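Phage terminase large subunit (Thermus phage P7426, PDB 7KS4) probably acts as the ATP-driven motor that moves viral DNA into empty capsids and as the endonuclease that cuts the genome, this chain being its N-terminal ATPase domain. Local coordinates at residues Asp13-Leu18 with Glu90-Val95; Arg37-Leu42 with Phe219-Ala224; Asp154-Ile159 with Ala179-Thr184. All coordinates share one frame; numbering follows the deposited sequence.

The three contacts belong to one P-loop ATPase domain. Interactions 2 and 3 lie side by side, their centres about 10 Å apart, because strands 37-42 and 178-183 are neighbours in the central sheet; Ala40 N lies 2.8 Å from Ile181 O, a probable hydrogen bond. Along the chain, the segments of interactions 1 and 2 alternate, while both segments of interaction 3 fall between those of interaction 2. Strand 219-224 closes the sheet's edge beside 37-42; on its inner side comes 178-183, then the predicted Walker B strand 150-153. Interactions 2 and 3 thereby meet around the nucleotide and magnesium site, whereas interaction 1, about 26 Å from each between centres, fastens N-terminal helix 13-19 to helix 75-92 at the periphery.

Interaction 1 of 3, residues Asp13-Leu18 with Glu90-Val95; sequences DKFFEL and ERLAEV
Leu92 reaches across to helix 13-19 with both of its methyl groups, and each finds a different partner. CD2 meets the outer end of the Phe15 ring obliquely, 3.5 Å from CZ. CD1 lies against the backbone and CB of Leu18, 3.9 Å from Leu18 CB and 3.7 Å from Leu18 O. Farther out, Leu18 CD2 and Val95 CG2 approach to 4.4 Å, a looser contact near the surface. The Phe15 ring gets there because its CG stands opposite the backbone N (chi1 -166°), which carries the ring tip closer to Leu92 than the start of the side chain would suggest.

On the polar side, the Arg91 guanidinium presents its edge to Leu18 O, with NH2 3.5 Å away. Its NH1 is hydrogen-bonded to Leu19 O, and NE forms a salt bridge with Glu87 one turn earlier in helix 75-92. A bend at chi3 (55°) turns the guanidinium toward the C-terminal end of helix 13-19. Beneath the apolar part, helix 48-62 provides the common floor: Val57 touches both Phe15 and Leu92, while Phe58 meets the Phe15 ring edge-to-face.

The contact therefore sets a small apolar patch beside a guanidinium that bonds Leu19 O at the helix end; its charge is partly balanced by Glu87, and what remains probably suits the carbonyl-rich terminus.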
ATOM      1  N   ASP A  13     -16.584  -6.219  -4.826  1.00 49.74           N
ATOM      2  CA  ASP A  13     -16.414  -7.004  -6.046  1.00 48.86           C
ATOM      3  C   ASP A  13     -16.843  -6.207  -7.272  1.00 43.25           C
ATOM      4  O   ASP A  13     -16.198  -6.277  -8.322  1.00 38.69           O
ATOM      5  CB  ASP A  13     -17.212  -8.306  -5.954  1.00 53.98           C
ATOM      6  CG  ASP A  13     -16.638  -9.274  -4.932  1.00 59.24           C
ATOM      7  OD1 ASP A  13     -15.425  -9.187  -4.637  1.00 59.87           O
ATOM      8  OD2 ASP A  13     -17.399 -10.126  -4.428  1.00 64.21           O
ATOM      9  N   LYS A  14     -17.931  -5.444  -7.157  1.00 45.40           N
ATOM     10  CA  LYS A  14     -18.361  -4.598  -8.266  1.00 44.83           C
ATOM     11  C   LYS A  14     -17.292  -3.570  -8.612  1.00 39.85           C
ATOM     12  O   LYS A  14     -17.025  -3.312  -9.792  1.00 36.25           O
ATOM     13  CB  LYS A  14     -19.674  -3.899  -7.919  1.00 49.96           C
ATOM     14  CG  LYS A  14     -20.773  -4.842  -7.452  1.00 54.80           C
ATOM     15  CD  LYS A  14     -21.961  -4.870  -8.400  1.00 59.12           C
ATOM     16  CE  LYS A  14     -22.973  -3.792  -8.055  1.00 60.95           C
ATOM     17  NZ  LYS A  14     -24.065  -3.753  -9.060  1.00 63.75           N
ATOM     18  N   PHE A  15     -16.659  -2.980  -7.602  1.00 37.94           N
ATOM     19  CA  PHE A  15     -15.599  -2.024  -7.887  1.00 36.29           C
ATOM     20  C   PHE A  15     -14.386  -2.714  -8.501  1.00 34.75           C
ATOM     21  O   PHE A  15     -13.781  -2.185  -9.439  1.00 33.77           O
ATOM     22  CB  PHE A  15     -15.206  -1.265  -6.622  1.00 37.96           C
ATOM     23  CG  PHE A  15     -14.376  -0.043  -6.894  1.00 37.20           C
ATOM     24  CD1 PHE A  15     -14.981   1.166  -7.200  1.00 37.54           C
ATOM     25  CD2 PHE A  15     -12.993  -0.104  -6.858  1.00 35.36           C
ATOM     26  CE1 PHE A  15     -14.220   2.295  -7.459  1.00 38.68           C
ATOM     27  CE2 PHE A  15     -12.228   1.020  -7.116  1.00 35.09           C
ATOM     28  CZ  PHE A  15     -12.841   2.218  -7.418  1.00 37.61           C
ATOM     29  N   PHE A  16     -13.999  -3.879  -7.976  1.00 29.75           N
ATOM     30  CA  PHE A  16     -12.916  -4.643  -8.597  1.00 31.21           C
ATOM     31  C   PHE A  16     -13.207  -4.908 -10.066  1.00 33.01           C
ATOM     32  O   PHE A  16     -12.330  -4.751 -10.929  1.00 33.24           O
ATOM     33  CB  PHE A  16     -12.716  -5.977  -7.874  1.00 33.52           C
ATOM     34  CG  PHE A  16     -12.258  -5.854  -6.449  1.00 32.87           C
ATOM     35  CD1 PHE A  16     -11.539  -4.751  -6.013  1.00 30.24           C
ATOM     36  CD2 PHE A  16     -12.537  -6.867  -5.542  1.00 35.45           C
ATOM     37  CE1 PHE A  16     -11.113  -4.662  -4.692  1.00 30.25           C
ATOM     38  CE2 PHE A  16     -12.114  -6.779  -4.229  1.00 34.52           C
ATOM     39  CZ  PHE A  16     -11.401  -5.675  -3.806  1.00 31.88           C
ATOM     40  N   GLU A  17     -14.432  -5.334 -10.365  1.00 32.17           N
ATOM     41  CA  GLU A  17     -14.812  -5.628 -11.740  1.00 36.06           C
ATOM     42  C   GLU A  17     -14.670  -4.399 -12.631  1.00 35.42           C
ATOM     43  O   GLU A  17     -14.232  -4.507 -13.784  1.00 34.59           O
ATOM     44  CB  GLU A  17     -16.242  -6.157 -11.760  1.00 40.76           C
ATOM     45  CG  GLU A  17     -16.703  -6.695 -13.087  1.00 49.92           C
ATOM     46  CD  GLU A  17     -16.246  -8.124 -13.343  1.00 56.71           C
ATOM     47  OE1 GLU A  17     -15.234  -8.553 -12.742  1.00 57.10           O
ATOM     48  OE2 GLU A  17     -16.911  -8.819 -14.143  1.00 62.42           O
ATOM     49  N   LEU A  18     -15.044  -3.220 -12.126  1.00 39.53           N
ATOM     50  CA  LEU A  18     -14.787  -1.991 -12.872  1.00 42.32           C
ATOM     51  C   LEU A  18     -13.298  -1.817 -13.145  1.00 43.98           C
ATOM     52  O   LEU A  18     -12.902  -1.387 -14.231  1.00 47.32           O
ATOM     53  CB  LEU A  18     -15.328  -0.776 -12.109  1.00 40.08           C
ATOM     54  CG  LEU A  18     -16.844  -0.565 -12.080  1.00 40.17           C
ATOM     55  CD1 LEU A  18     -17.210   0.614 -11.167  1.00 39.26           C
ATOM     56  CD2 LEU A  18     -17.375  -0.330 -13.485  1.00 41.94           C
ATOM     57  N   GLU A  90      -7.181   7.270 -14.493  1.00 37.49           N
ATOM     58  CA  GLU A  90      -7.518   7.897 -15.766  1.00 39.66           C
ATOM     59  C   GLU A  90      -8.494   7.047 -16.567  1.00 39.44           C
ATOM     60  O   GLU A  90      -9.348   7.592 -17.278  1.00 38.82           O
ATOM     61  CB  GLU A  90      -6.239   8.186 -16.557  1.00 44.01           C
ATOM     62  CG  GLU A  90      -5.523   9.429 -16.036  1.00 45.91           C
ATOM     63  CD  GLU A  90      -4.223   9.726 -16.745  1.00 51.12           C
ATOM     64  OE1 GLU A  90      -3.788   8.920 -17.594  1.00 54.02           O
ATOM     65  OE2 GLU A  90      -3.632  10.783 -16.444  1.00 51.68           O
ATOM     66  N   ARG A  91      -8.400   5.721 -16.454  1.00 39.16           N
ATOM     67  CA  ARG A  91      -9.352   4.847 -17.129  1.00 39.39           C
ATOM     68  C   ARG A  91     -10.706   4.858 -16.429  1.00 38.29           C
ATOM     69  O   ARG A  91     -11.753   5.015 -17.073  1.00 37.91           O
ATOM     70  CB  ARG A  91      -8.791   3.427 -17.190  1.00 40.39           C
ATOM     71  CG  ARG A  91      -9.803   2.382 -17.627  1.00 41.38           C
ATOM     72  CD  ARG A  91      -9.115   1.089 -18.035  1.00 43.47           C
ATOM     73  NE  ARG A  91      -8.250   0.571 -16.974  1.00 44.07           N
ATOM     74  CZ  ARG A  91      -8.665  -0.197 -15.971  1.00 43.39           C
ATOM     75  NH1 ARG A  91      -7.799  -0.618 -15.059  1.00 43.32           N
ATOM     76  NH2 ARG A  91      -9.941  -0.549 -15.874  1.00 43.78           N
ATOM     77  N   LEU A  92     -10.704   4.681 -15.105  1.00 36.81           N
ATOM     78  CA  LEU A  92     -11.958   4.573 -14.367  1.00 37.69           C
ATOM     79  C   LEU A  92     -12.785   5.846 -14.459  1.00 35.48           C
ATOM     80  O   LEU A  92     -14.022   5.789 -14.403  1.00 35.69           O
ATOM     81  CB  LEU A  92     -11.674   4.247 -12.901  1.00 37.80           C
ATOM     82  CG  LEU A  92     -12.743   3.398 -12.226  1.00 39.78           C
ATOM     83  CD1 LEU A  92     -12.702   1.978 -12.785  1.00 42.62           C
ATOM     84  CD2 LEU A  92     -12.544   3.407 -10.712  1.00 38.50           C
ATOM     85  N   ALA A  93     -12.133   7.002 -14.575  1.00 34.92           N
ATOM     86  CA  ALA A  93     -12.867   8.256 -14.648  1.00 35.31           C
ATOM     87  C   ALA A  93     -13.864   8.266 -15.794  1.00 36.45           C
ATOM     88  O   ALA A  93     -14.854   9.007 -15.728  1.00 37.47           O
ATOM     89  CB  ALA A  93     -11.895   9.433 -14.787  1.00 37.58           C
ATOM     90  N   GLU A  94     -13.634   7.456 -16.835  1.00 34.64           N
ATOM     91  CA  GLU A  94     -14.579   7.394 -17.943  1.00 34.02           C
ATOM     92  C   GLU A  94     -15.991   7.093 -17.459  1.00 33.59           C
ATOM     93  O   GLU A  94     -16.959   7.648 -17.988  1.00 33.91           O
ATOM     94  CB  GLU A  94     -14.142   6.336 -18.956  1.00 34.55           C
ATOM     95  CG  GLU A  94     -15.160   6.078 -20.060  1.00 34.80           C
ATOM     96  CD  GLU A  94     -15.380   7.282 -20.947  1.00 36.92           C
ATOM     97  OE1 GLU A  94     -14.458   8.119 -21.032  1.00 37.35           O
ATOM     98  OE2 GLU A  94     -16.466   7.388 -21.565  1.00 36.23           O
ATOM     99  N   VAL A  95     -16.133   6.192 -16.481  1.00 37.37           N
ATOM    100  CA  VAL A  95     -17.450   5.743 -16.029  1.00 37.31           C
ATOM    101  C   VAL A  95     -17.972   6.541 -14.833  1.00 35.08           C
ATOM    102  O   VAL A  95     -19.009   6.184 -14.268  1.00 33.65           O
ATOM    103  CB  VAL A  95     -17.451   4.235 -15.723  1.00 39.08           C
ATOM    104  CG1 VAL A  95     -17.052   3.444 -16.965  1.00 42.88           C
ATOM    105  CG2 VAL A  95     -16.548   3.898 -14.554  1.00 39.41           C
TER

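Interaction 2 of 3, residues Arg37-Leu42 with Phe219-Ala224; sequences RRVACL and FESFHA
The Phe219 ring carries the aliphatic start of Arg37 on one face: Arg37 CB sits 3.5 Å above the ring plane, over its centre, a clear CH-pi contact. Val39 CG2 approaches the same ring obliquely. Both residues belong to a parallel ladder in the central sheet of the P-loop ATPase fold, with strand 219-224 outermost, and the side chains stand on its two faces. Phe222, on the other face, is met at its edge by Arg38 CB, 4.0 Å from CE2, and by Val39 O, 3.6 Å from CD2. The His223 ring has Cys41 SG in its plane, 3.9 Å from CD2, while its NE2 is hydrogen-bonded to Ala255 O.

Five backbone hydrogen bonds join the strands in exact register; the shortest, at 2.8 Å, include Phe222 N to Val39 O, whose donor lies in the carbonyl plane. The last, Ala224 N to Cys41 O, is longer at 3.3 Å, and its donor is tilted from that plane.

Helix 190-197 covers the face bearing Val39, Cys41 and Phe219, and its Phe195 O accepts a hydrogen bond from Ser221 OG. Helix 25-32 covers the other, packing on Ala40, Leu42 and Phe222. The Arg38 guanidinium leads away from the ladder to a salt bridge with Glu55, a hydrogen bond to Ile30 O and a cation-pi contact with Trp178.

Near the ADP-binding loop, Leu42 has CG opposite its carbonyl carbon (chi1 -44°) and CD1 extended (chi2 178°), which together set CD2 against the His223-Ala224 peptide, 3.3 Å from Ala224 N.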
ATOM      1  N   ARG A  37      -4.426   0.147  10.596  1.00 28.16           N
ATOM      2  CA  ARG A  37      -3.013  -0.141  10.363  1.00 28.70           C
ATOM      3  C   ARG A  37      -2.942  -1.561   9.815  1.00 29.70           C
ATOM      4  O   ARG A  37      -3.043  -2.531  10.573  1.00 29.50           O
ATOM      5  CB  ARG A  37      -2.184  -0.005  11.635  1.00 28.98           C
ATOM      6  CG  ARG A  37      -2.314   1.351  12.320  1.00 28.51           C
ATOM      7  CD  ARG A  37      -1.583   2.455  11.561  1.00 28.54           C
ATOM      8  NE  ARG A  37      -1.748   3.737  12.247  1.00 29.21           N
ATOM      9  CZ  ARG A  37      -2.656   4.660  11.933  1.00 31.59           C
ATOM     10  NH1 ARG A  37      -3.503   4.466  10.932  1.00 31.68           N
ATOM     11  NH2 ARG A  37      -2.721   5.790  12.637  1.00 31.92           N
ATOM     12  N   ARG A  38      -2.779  -1.671   8.505  1.00 27.94           N
ATOM     13  CA  ARG A  38      -2.595  -2.951   7.837  1.00 28.23           C
ATOM     14  C   ARG A  38      -1.125  -3.095   7.473  1.00 27.39           C
ATOM     15  O   ARG A  38      -0.564  -2.229   6.788  1.00 27.42           O
ATOM     16  CB  ARG A  38      -3.475  -3.035   6.592  1.00 28.73           C
ATOM     17  CG  ARG A  38      -4.960  -3.156   6.900  1.00 30.61           C
ATOM     18  CD  ARG A  38      -5.801  -3.083   5.628  1.00 31.92           C
ATOM     19  NE  ARG A  38      -5.830  -1.743   5.048  1.00 30.28           N
ATOM     20  CZ  ARG A  38      -6.414  -1.438   3.887  1.00 31.56           C
ATOM     21  NH1 ARG A  38      -7.005  -2.383   3.160  1.00 33.06           N
ATOM     22  NH2 ARG A  38      -6.396  -0.191   3.444  1.00 31.27           N
ATOM     23  N   VAL A  39      -0.513  -4.190   7.915  1.00 27.96           N
ATOM     24  CA  VAL A  39       0.911  -4.435   7.745  1.00 27.13           C
ATOM     25  C   VAL A  39       1.040  -5.743   6.974  1.00 28.54           C
ATOM     26  O   VAL A  39       0.649  -6.805   7.477  1.00 28.98           O
ATOM     27  CB  VAL A  39       1.648  -4.512   9.090  1.00 27.42           C
ATOM     28  CG1 VAL A  39       3.158  -4.554   8.879  1.00 27.58           C
ATOM     29  CG2 VAL A  39       1.274  -3.337   9.988  1.00 27.52           C
ATOM     30  N   ALA A  40       1.592  -5.681   5.764  1.00 30.02           N
ATOM     31  CA  ALA A  40       1.737  -6.862   4.917  1.00 29.94           C
ATOM     32  C   ALA A  40       3.217  -7.154   4.722  1.00 30.79           C
ATOM     33  O   ALA A  40       3.936  -6.378   4.083  1.00 31.23           O
ATOM     34  CB  ALA A  40       1.038  -6.671   3.571  1.00 31.46           C
ATOM     35  N   CYS A  41       3.668  -8.280   5.270  1.00 30.69           N
ATOM     36  CA  CYS A  41       5.030  -8.761   5.077  1.00 31.04           C
ATOM     37  C   CYS A  41       4.943  -9.897   4.067  1.00 33.79           C
ATOM     38  O   CYS A  41       4.595 -11.026   4.420  1.00 35.12           O
ATOM     39  CB  CYS A  41       5.639  -9.218   6.394  1.00 31.54           C
ATOM     40  SG  CYS A  41       7.276  -9.953   6.205  1.00 33.71           S
ATOM     41  N   LEU A  42       5.245  -9.589   2.807  1.00 37.34           N
ATOM     42  CA  LEU A  42       5.047 -10.519   1.703  1.00 39.85           C
ATOM     43  C   LEU A  42       6.297 -10.544   0.834  1.00 40.25           C
ATOM     44  O   LEU A  42       6.986  -9.534   0.674  1.00 39.31           O
ATOM     45  CB  LEU A  42       3.806 -10.147   0.843  1.00 42.36           C
ATOM     46  CG  LEU A  42       2.503  -9.734   1.546  1.00 42.70           C
ATOM     47  CD1 LEU A  42       1.427  -9.372   0.529  1.00 46.14           C
ATOM     48  CD2 LEU A  42       1.979 -10.828   2.469  1.00 44.16           C
ATOM     49  N   PHE A 219      -4.592  -2.964  14.476  1.00 33.46           N
ATOM     50  CA  PHE A 219      -3.585  -3.541  13.600  1.00 31.26           C
ATOM     51  C   PHE A 219      -4.055  -4.883  13.055  1.00 30.71           C
ATOM     52  O   PHE A 219      -4.614  -5.705  13.790  1.00 30.85           O
ATOM     53  CB  PHE A 219      -2.262  -3.737  14.342  1.00 30.75           C
ATOM     54  CG  PHE A 219      -1.421  -2.494  14.441  1.00 30.92           C
ATOM     55  CD1 PHE A 219      -1.769  -1.467  15.302  1.00 32.81           C
ATOM     56  CD2 PHE A 219      -0.259  -2.373  13.699  1.00 30.34           C
ATOM     57  CE1 PHE A 219      -0.982  -0.325  15.396  1.00 32.70           C
ATOM     58  CE2 PHE A 219       0.527  -1.238  13.792  1.00 31.14           C
ATOM     59  CZ  PHE A 219       0.166  -0.218  14.637  1.00 31.13           C
ATOM     60  N   GLU A 220      -3.802  -5.114  11.772  1.00 29.74           N
ATOM     61  CA  GLU A 220      -3.993  -6.435  11.184  1.00 31.99           C
ATOM     62  C   GLU A 220      -2.838  -6.702  10.235  1.00 29.37           C
ATOM     63  O   GLU A 220      -2.519  -5.858   9.395  1.00 29.02           O
ATOM     64  CB  GLU A 220      -5.328  -6.550  10.442  1.00 35.75           C
ATOM     65  CG  GLU A 220      -5.551  -7.926   9.834  1.00 39.05           C
ATOM     66  CD  GLU A 220      -6.974  -8.119   9.357  1.00 42.22           C
ATOM     67  OE1 GLU A 220      -7.771  -7.164   9.475  1.00 42.00           O
ATOM     68  OE2 GLU A 220      -7.293  -9.223   8.868  1.00 45.16           O
ATOM     69  N   SER A 221      -2.214  -7.870  10.370  1.00 31.77           N
ATOM     70  CA  SER A 221      -1.014  -8.193   9.617  1.00 29.91           C
ATOM     71  C   SER A 221      -1.230  -9.394   8.707  1.00 30.92           C
ATOM     72  O   SER A 221      -1.991 -10.313   9.026  1.00 32.08           O
ATOM     73  CB  SER A 221       0.153  -8.474  10.549  1.00 30.22           C
ATOM     74  OG  SER A 221       0.484  -7.312  11.278  1.00 29.92           O
ATOM     75  N   PHE A 222      -0.522  -9.376   7.578  1.00 31.33           N
ATOM     76  CA  PHE A 222      -0.626 -10.392   6.541  1.00 33.65           C
ATOM     77  C   PHE A 222       0.773 -10.862   6.183  1.00 34.41           C
ATOM     78  O   PHE A 222       1.709 -10.055   6.128  1.00 32.73           O
ATOM     79  CB  PHE A 222      -1.337  -9.823   5.313  1.00 35.13           C
ATOM     80  CG  PHE A 222      -2.579  -9.056   5.654  1.00 34.92           C
ATOM     81  CD1 PHE A 222      -3.821  -9.660   5.572  1.00 35.99           C
ATOM     82  CD2 PHE A 222      -2.503  -7.740   6.088  1.00 34.58           C
ATOM     83  CE1 PHE A 222      -4.962  -8.965   5.900  1.00 35.53           C
ATOM     84  CE2 PHE A 222      -3.641  -7.045   6.412  1.00 35.66           C
ATOM     85  CZ  PHE A 222      -4.873  -7.665   6.316  1.00 36.29           C
ATOM     86  N   HIS A 223       0.909 -12.170   5.950  1.00 34.23           N
ATOM     87  CA  HIS A 223       2.201 -12.787   5.686  1.00 35.37           C
ATOM     88  C   HIS A 223       2.066 -13.789   4.548  1.00 36.84           C
ATOM     89  O   HIS A 223       1.115 -14.574   4.518  1.00 37.06           O
ATOM     90  CB  HIS A 223       2.748 -13.493   6.928  1.00 35.89           C
ATOM     91  CG  HIS A 223       4.153 -13.970   6.762  1.00 38.28           C
ATOM     92  ND1 HIS A 223       4.498 -15.303   6.801  1.00 40.31           N
ATOM     93  CD2 HIS A 223       5.299 -13.290   6.525  1.00 39.29           C
ATOM     94  CE1 HIS A 223       5.799 -15.422   6.610  1.00 40.95           C
ATOM     95  NE2 HIS A 223       6.308 -14.215   6.440  1.00 40.91           N
ATOM     96  N   ALA A 224       3.012 -13.762   3.614  1.00 37.37           N
ATOM     97  CA  ALA A 224       3.021 -14.745   2.538  1.00 37.90           C
ATOM     98  C   ALA A 224       4.390 -14.752   1.883  1.00 39.39           C
ATOM     99  O   ALA A 224       4.922 -13.694   1.534  1.00 39.35           O
ATOM    100  CB  ALA A 224       1.937 -14.445   1.495  1.00 38.53           C
TER

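Interaction 3 of 3, residues Asp154-Ile159 with Ala179-Thr184; sequences DEAAMI and ALIIST
Glu155 and Thr184 meet with the carboxylate turned so that both of its oxygens receive a donor from the same residue. Thr184 N points almost straight at Glu155 OE2 (2.8 Å, 176°), and Thr184 OG1 donates to Glu155 OE1 at 3.0 Å. Both approach on the syn side, somewhat out of the carboxylate plane. The Glu155 chain folds at chi2 (-57°), curling its end back toward Thr184 although its CB starts out away from the strand.

Ser183 faces the 3-10 turn directly. Its OG accepts from Ala157 N at 2.9 Å while donating to Thr184 O, and these two bonds fix the hydroxyl's direction. Beside it, Ala156 N is bonded to Ile182 O, and Ala156 CB presses against Ile181 CG2 at 3.5 Å, a tight apolar contact. Asp154 OD2 is hydrogen-bonded to Gln77.

Here the end of the predicted Walker B motif is tied to the tip of strand 178-183, next to the magnesium ion near Asp154. The bidentate grip would be expected to tie the orientation of Glu155, the predicted ATPase active-site residue, to the backbone just beyond that strand.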
ATOM      1  N   ASP A 154       5.524   1.768   0.824  1.00 32.94           N
ATOM      2  CA  ASP A 154       6.038   0.685  -0.002  1.00 34.38           C
ATOM      3  C   ASP A 154       7.484   0.410   0.386  1.00 33.40           C
ATOM      4  O   ASP A 154       8.246   1.340   0.664  1.00 32.35           O
ATOM      5  CB  ASP A 154       5.940   1.043  -1.483  1.00 37.79           C
ATOM      6  CG  ASP A 154       6.196  -0.145  -2.393  1.00 40.70           C
ATOM      7  OD1 ASP A 154       5.988  -1.297  -1.960  1.00 40.18           O
ATOM      8  OD2 ASP A 154       6.596   0.082  -3.547  1.00 44.21           O
ATOM      9  N   GLU A 155       7.855  -0.867   0.413  1.00 35.57           N
ATOM     10  CA  GLU A 155       9.136  -1.305   0.978  1.00 38.22           C
ATOM     11  C   GLU A 155       9.425  -0.574   2.288  1.00 35.46           C
ATOM     12  O   GLU A 155      10.497   0.002   2.512  1.00 36.41           O
ATOM     13  CB  GLU A 155      10.270  -1.137  -0.029  1.00 43.57           C
ATOM     14  CG  GLU A 155      10.415  -2.351  -0.957  1.00 47.80           C
ATOM     15  CD  GLU A 155      10.630  -3.655  -0.182  1.00 47.59           C
ATOM     16  OE1 GLU A 155      11.692  -3.812   0.461  1.00 51.34           O
ATOM     17  OE2 GLU A 155       9.720  -4.508  -0.189  1.00 46.75           O
ATOM     18  N   ALA A 156       8.433  -0.640   3.175  1.00 31.26           N
ATOM     19  CA  ALA A 156       8.478   0.088   4.436  1.00 29.64           C
ATOM     20  C   ALA A 156       9.669  -0.305   5.301  1.00 31.31           C
ATOM     21  O   ALA A 156      10.199   0.534   6.037  1.00 30.90           O
ATOM     22  CB  ALA A 156       7.182  -0.153   5.204  1.00 28.03           C
ATOM     23  N   ALA A 157      10.089  -1.572   5.260  1.00 33.72           N
ATOM     24  CA  ALA A 157      11.190  -1.994   6.122  1.00 35.64           C
ATOM     25  C   ALA A 157      12.491  -1.290   5.768  1.00 37.51           C
ATOM     26  O   ALA A 157      13.427  -1.290   6.576  1.00 38.15           O
ATOM     27  CB  ALA A 157      11.373  -3.510   6.051  1.00 35.84           C
ATOM     28  N   MET A 158      12.568  -0.692   4.581  1.00 37.18           N
ATOM     29  CA  MET A 158      13.718   0.096   4.169  1.00 40.69           C
ATOM     30  C   MET A 158      13.532   1.588   4.417  1.00 39.21           C
ATOM     31  O   MET A 158      14.444   2.367   4.124  1.00 40.07           O
ATOM     32  CB  MET A 158      14.010  -0.155   2.685  1.00 46.29           C
ATOM     33  CG  MET A 158      14.596  -1.529   2.410  1.00 51.55           C
ATOM     34  SD  MET A 158      16.248  -1.716   3.121  1.00 57.54           S
ATOM     35  CE  MET A 158      17.229  -0.735   1.988  1.00 61.55           C
ATOM     36  N   ILE A 159      12.395   2.004   4.955  1.00 36.68           N
ATOM     37  CA  ILE A 159      12.133   3.405   5.273  1.00 37.10           C
ATOM     38  C   ILE A 159      12.498   3.635   6.740  1.00 36.01           C
ATOM     39  O   ILE A 159      12.052   2.862   7.594  1.00 34.71           O
ATOM     40  CB  ILE A 159      10.661   3.775   5.012  1.00 36.70           C
ATOM     41  CG1 ILE A 159      10.347   3.668   3.512  1.00 38.21           C
ATOM     42  CG2 ILE A 159      10.353   5.182   5.517  1.00 35.94           C
ATOM     43  CD1 ILE A 159       8.884   3.850   3.168  1.00 37.94           C
ATOM     44  N   ALA A 179      -3.415   3.440   7.221  1.00 25.67           N
ATOM     45  CA  ALA A 179      -2.101   3.195   6.660  1.00 25.35           C
ATOM     46  C   ALA A 179      -2.058   1.757   6.193  1.00 24.89           C
ATOM     47  O   ALA A 179      -2.502   0.858   6.917  1.00 26.04           O
ATOM     48  CB  ALA A 179      -0.988   3.443   7.679  1.00 26.34           C
ATOM     49  N   LEU A 180      -1.541   1.558   4.988  1.00 24.61           N
ATOM     50  CA  LEU A 180      -1.190   0.246   4.463  1.00 26.21           C
ATOM     51  C   LEU A 180       0.331   0.190   4.359  1.00 25.72           C
ATOM     52  O   LEU A 180       0.929   0.890   3.539  1.00 24.67           O
ATOM     53  CB  LEU A 180      -1.861   0.012   3.114  1.00 25.98           C
ATOM     54  CG  LEU A 180      -1.526  -1.288   2.396  1.00 25.98           C
ATOM     55  CD1 LEU A 180      -1.861  -2.512   3.245  1.00 26.81           C
ATOM     56  CD2 LEU A 180      -2.277  -1.308   1.066  1.00 25.76           C
ATOM     57  N   ILE A 181       0.946  -0.642   5.194  1.00 24.65           N
ATOM     58  CA  ILE A 181       2.391  -0.686   5.387  1.00 26.50           C
ATOM     59  C   ILE A 181       2.862  -2.021   4.839  1.00 26.61           C
ATOM     60  O   ILE A 181       2.605  -3.068   5.441  1.00 27.94           O
ATOM     61  CB  ILE A 181       2.757  -0.517   6.866  1.00 26.34           C
ATOM     62  CG1 ILE A 181       2.152   0.794   7.388  1.00 25.96           C
ATOM     63  CG2 ILE A 181       4.272  -0.548   7.072  1.00 27.23           C
ATOM     64  CD1 ILE A 181       2.239   0.954   8.898  1.00 27.90           C
ATOM     65  N   ILE A 182       3.562  -1.987   3.715  1.00 28.46           N
ATOM     66  CA  ILE A 182       3.861  -3.185   2.941  0.63 30.40           C
ATOM     67  C   ILE A 182       5.359  -3.242   2.684  1.00 30.93           C
ATOM     68  O   ILE A 182       5.991  -2.223   2.393  1.00 32.46           O
ATOM     69  CB  ILE A 182       3.069  -3.224   1.611  0.63 31.14           C
ATOM     70  CG1 ILE A 182       3.427  -2.033   0.721  0.63 32.52           C
ATOM     71  CG2 ILE A 182       1.586  -3.214   1.902  0.63 31.54           C
ATOM     72  CD1 ILE A 182       2.652  -1.969  -0.592  0.63 34.33           C
ATOM     73  N   SER A 183       5.932  -4.438   2.798  1.00 31.04           N
ATOM     74  CA  SER A 183       7.366  -4.567   2.574  1.00 30.35           C
ATOM     75  C   SER A 183       7.769  -6.030   2.507  1.00 30.26           C
ATOM     76  O   SER A 183       7.107  -6.898   3.079  1.00 30.21           O
ATOM     77  CB  SER A 183       8.165  -3.884   3.695  1.00 31.45           C
ATOM     78  OG  SER A 183       9.529  -3.721   3.338  1.00 32.57           O
ATOM     79  N   THR A 184       8.865  -6.289   1.810  1.00 31.32           N
ATOM     80  CA  THR A 184       9.628  -7.471   2.163  1.00 33.44           C
ATOM     81  C   THR A 184      10.432  -7.158   3.422  1.00 32.78           C
ATOM     82  O   THR A 184      10.840  -6.011   3.617  1.00 34.21           O
ATOM     83  CB  THR A 184      10.572  -7.880   1.035  1.00 36.64           C
ATOM     84  OG1 THR A 184      11.525  -6.835   0.822  1.00 38.38           O
ATOM     85  CG2 THR A 184       9.794  -8.128  -0.252  1.00 37.18           C
TER